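Local coordinates for protein FMN Adenylyltransferase (Candida glabrata, PDB 3FWK) that catalyses the transfer of an adenylyl group from ATP to FMN, the step that makes FAD, at residues N201-W206 with Y293-K298. Residues are numbered along the deposited sequence; the frame is centred on the assembly and turned at random.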
loop_
_atom_site.group_PDB
_atom_site.type_symbol
_atom_site.label_atom_id
_atom_site.label_comp_id
_atom_site.label_asym_id
_atom_site.label_seq_id
_atom_site.Cartn_x
_atom_site.Cartn_y
_atom_site.Cartn_z
ATOM N N ASN A 201 -3.437 8.350 8.289
ATOM C CA ASN A 201 -2.233 9.156 8.302
ATOM C C ASN A 201 -0.998 8.277 8.131
ATOM O O ASN A 201 -1.050 7.052 8.319
ATOM C CB ASN A 201 -2.098 9.856 9.711
ATOM C CG ASN A 201 -3.389 10.509 10.195
ATOM O OD1 ASN A 201 -3.878 11.432 9.548
ATOM N ND2 ASN A 201 -3.913 10.059 11.350
ATOM N N LEU A 202 0.128 8.915 7.811
ATOM C CA LEU A 202 1.378 8.204 7.585
ATOM C C LEU A 202 1.722 7.313 8.783
ATOM O O LEU A 202 2.118 6.166 8.603
ATOM C CB LEU A 202 2.490 9.213 7.300
ATOM C CG LEU A 202 3.893 8.627 7.064
ATOM C CD1 LEU A 202 3.886 7.604 5.921
ATOM C CD2 LEU A 202 4.881 9.760 6.837
ATOM N N ALA A 203 1.577 7.811 10.019
ATOM C CA ALA A 203 1.926 7.005 11.168
ATOM C C ALA A 203 1.061 5.753 11.270
ATOM O O ALA A 203 1.522 4.702 11.753
ATOM C CB ALA A 203 1.788 7.850 12.450
ATOM N N ASN A 204 -0.208 5.872 10.892
ATOM C CA ASN A 204 -1.086 4.707 10.914
ATOM C C ASN A 204 -0.639 3.638 9.908
ATOM O O ASN A 204 -0.688 2.444 10.205
ATOM C CB ASN A 204 -2.525 5.100 10.615
ATOM C CG ASN A 204 -3.017 6.239 11.489
ATOM O OD1 ASN A 204 -3.544 7.203 10.951
ATOM N ND2 ASN A 204 -2.853 6.122 12.812
ATOM N N ILE A 205 -0.266 4.091 8.712
ATOM C CA ILE A 205 0.232 3.201 7.674
ATOM C C ILE A 205 1.446 2.406 8.217
ATOM O O ILE A 205 1.481 1.185 8.111
ATOM C CB ILE A 205 0.602 4.015 6.425
ATOM C CG1 ILE A 205 -0.632 4.663 5.768
ATOM C CG2 ILE A 205 1.387 3.114 5.428
ATOM C CD1 ILE A 205 -1.587 3.710 5.158
ATOM N N TRP A 206 2.440 3.101 8.789
ATOM C CA TRP A 206 3.625 2.374 9.279
ATOM C C TRP A 206 3.258 1.412 10.413
ATOM O O TRP A 206 3.727 0.281 10.432
ATOM C CB TRP A 206 4.738 3.303 9.733
ATOM C CG TRP A 206 5.359 4.215 8.766
ATOM C CD1 TRP A 206 5.574 5.539 8.934
ATOM C CD2 TRP A 206 5.974 3.878 7.515
ATOM N NE1 TRP A 206 6.270 6.056 7.885
ATOM C CE2 TRP A 206 6.522 5.056 6.994
ATOM C CE3 TRP A 206 6.115 2.684 6.790
ATOM C CZ2 TRP A 206 7.218 5.100 5.787
ATOM C CZ3 TRP A 206 6.811 2.734 5.583
ATOM C CH2 TRP A 206 7.352 3.921 5.108
ATOM N N TYR A 293 10.764 5.885 10.379
ATOM C CA TYR A 293 11.167 6.959 11.291
ATOM C C TYR A 293 10.559 8.308 10.916
ATOM O O TYR A 293 10.732 9.264 11.680
ATOM C CB TYR A 293 12.682 7.041 11.405
ATOM C CG TYR A 293 13.270 5.985 12.305
ATOM C CD1 TYR A 293 13.393 4.668 11.874
ATOM C CD2 TYR A 293 13.672 6.296 13.607
ATOM C CE1 TYR A 293 13.940 3.673 12.711
ATOM C CE2 TYR A 293 14.216 5.311 14.439
ATOM C CZ TYR A 293 14.368 4.015 13.980
ATOM O OH TYR A 293 14.904 3.044 14.811
ATOM N N LEU A 294 9.861 8.389 9.780
ATOM C CA LEU A 294 9.114 9.606 9.437
ATOM C C LEU A 294 7.632 9.451 9.744
ATOM O O LEU A 294 7.000 8.513 9.247
ATOM C CB LEU A 294 9.266 9.904 7.929
ATOM C CG LEU A 294 8.705 11.290 7.564
ATOM C CD1 LEU A 294 9.747 12.370 7.886
ATOM C CD2 LEU A 294 8.283 11.391 6.092
ATOM N N VAL A 295 7.075 10.380 10.531
ATOM C CA VAL A 295 5.652 10.337 10.814
ATOM C C VAL A 295 4.953 11.643 10.447
ATOM O O VAL A 295 3.738 11.745 10.608
ATOM C CB VAL A 295 5.335 9.955 12.284
ATOM C CG1 VAL A 295 5.770 8.491 12.547
ATOM C CG2 VAL A 295 6.035 10.928 13.248
ATOM N N ASP A 296 5.673 12.616 9.894
ATOM C CA ASP A 296 5.042 13.870 9.450
ATOM C C ASP A 296 4.605 13.766 7.999
ATOM O O ASP A 296 5.428 13.764 7.082
ATOM C CB ASP A 296 6.045 15.011 9.664
ATOM C CG ASP A 296 5.476 16.382 9.337
ATOM O OD1 ASP A 296 4.372 16.485 8.725
ATOM O OD2 ASP A 296 6.168 17.363 9.691
ATOM N N ASP A 297 3.279 13.725 7.786
ATOM C CA ASP A 297 2.714 13.603 6.458
ATOM C C ASP A 297 3.210 14.676 5.519
ATOM O O ASP A 297 3.307 14.413 4.322
ATOM C CB ASP A 297 1.185 13.643 6.482
ATOM C CG ASP A 297 0.592 12.528 7.353
ATOM O OD1 ASP A 297 0.030 11.574 6.798
ATOM O OD2 ASP A 297 0.728 12.596 8.617
ATOM N N LYS A 298 3.508 15.864 6.039
ATOM C CA LYS A 298 3.908 16.976 5.156
ATOM C C LYS A 298 5.255 16.727 4.515
ATOM O O LYS A 298 5.570 17.364 3.522
ATOM C CB LYS A 298 3.984 18.289 5.928
ATOM C CG LYS A 298 2.606 18.766 6.401
ATOM C CD LYS A 298 2.657 20.069 7.180
ATOM C CE LYS A 298 3.387 19.948 8.501
ATOM N NZ LYS A 298 2.904 18.797 9.329
HETATM O O HOH W 1 -3.140 12.130 7.268
HETATM O O HOH W 2 1.269 10.649 10.467
#
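The indole of Trp206 meets Leu294 at its pyrrole edge: NE1 donates to the backbone O of Leu294 at 2.9 Å. The oxygen is tilted a little from the ring plane, and the N-H...O angle of 131° shows a bent bond, although NE1 approaches nearly along the C=O axis. Elsewhere the indole packs on Trp292 and Lys69 and meets the Tyr220 ring edge-to-face.

The second flat group, the Asp297 carboxylate, faces the start of helix 202-212. Its OD1 accepts from Leu202 N at 2.8 Å on the syn side, 27° out of plane, and also forms a salt bridge with Arg169. OD2 accepts a hydrogen bond from a water that in turn accepts from Ala203 N and donates to Val295 O. Two consecutive first-turn amides are thus satisfied, one directly and one through water, and the helix dipole would probably favour a charged carboxylate here.

Between these polar ends, Leu202 has CG anti to its backbone N (chi1 179°), which carries the branch toward the loop, where CD2 lies 3.4 Å from Leu294 O and 3.8 Å from Leu294 CD2; the two leucine side chains cross at about a right angle. Alongside, Ala203 CB touches Val295 CG1 at 4.0 Å.

The arrangement is that of a carboxylate from a distant loop set at the N-terminus of a helix, accepting from a first-turn amide; the contact joins the loop after helix 275-282 to the start of helix 202-212 in the Rossmann-like alpha/beta fold.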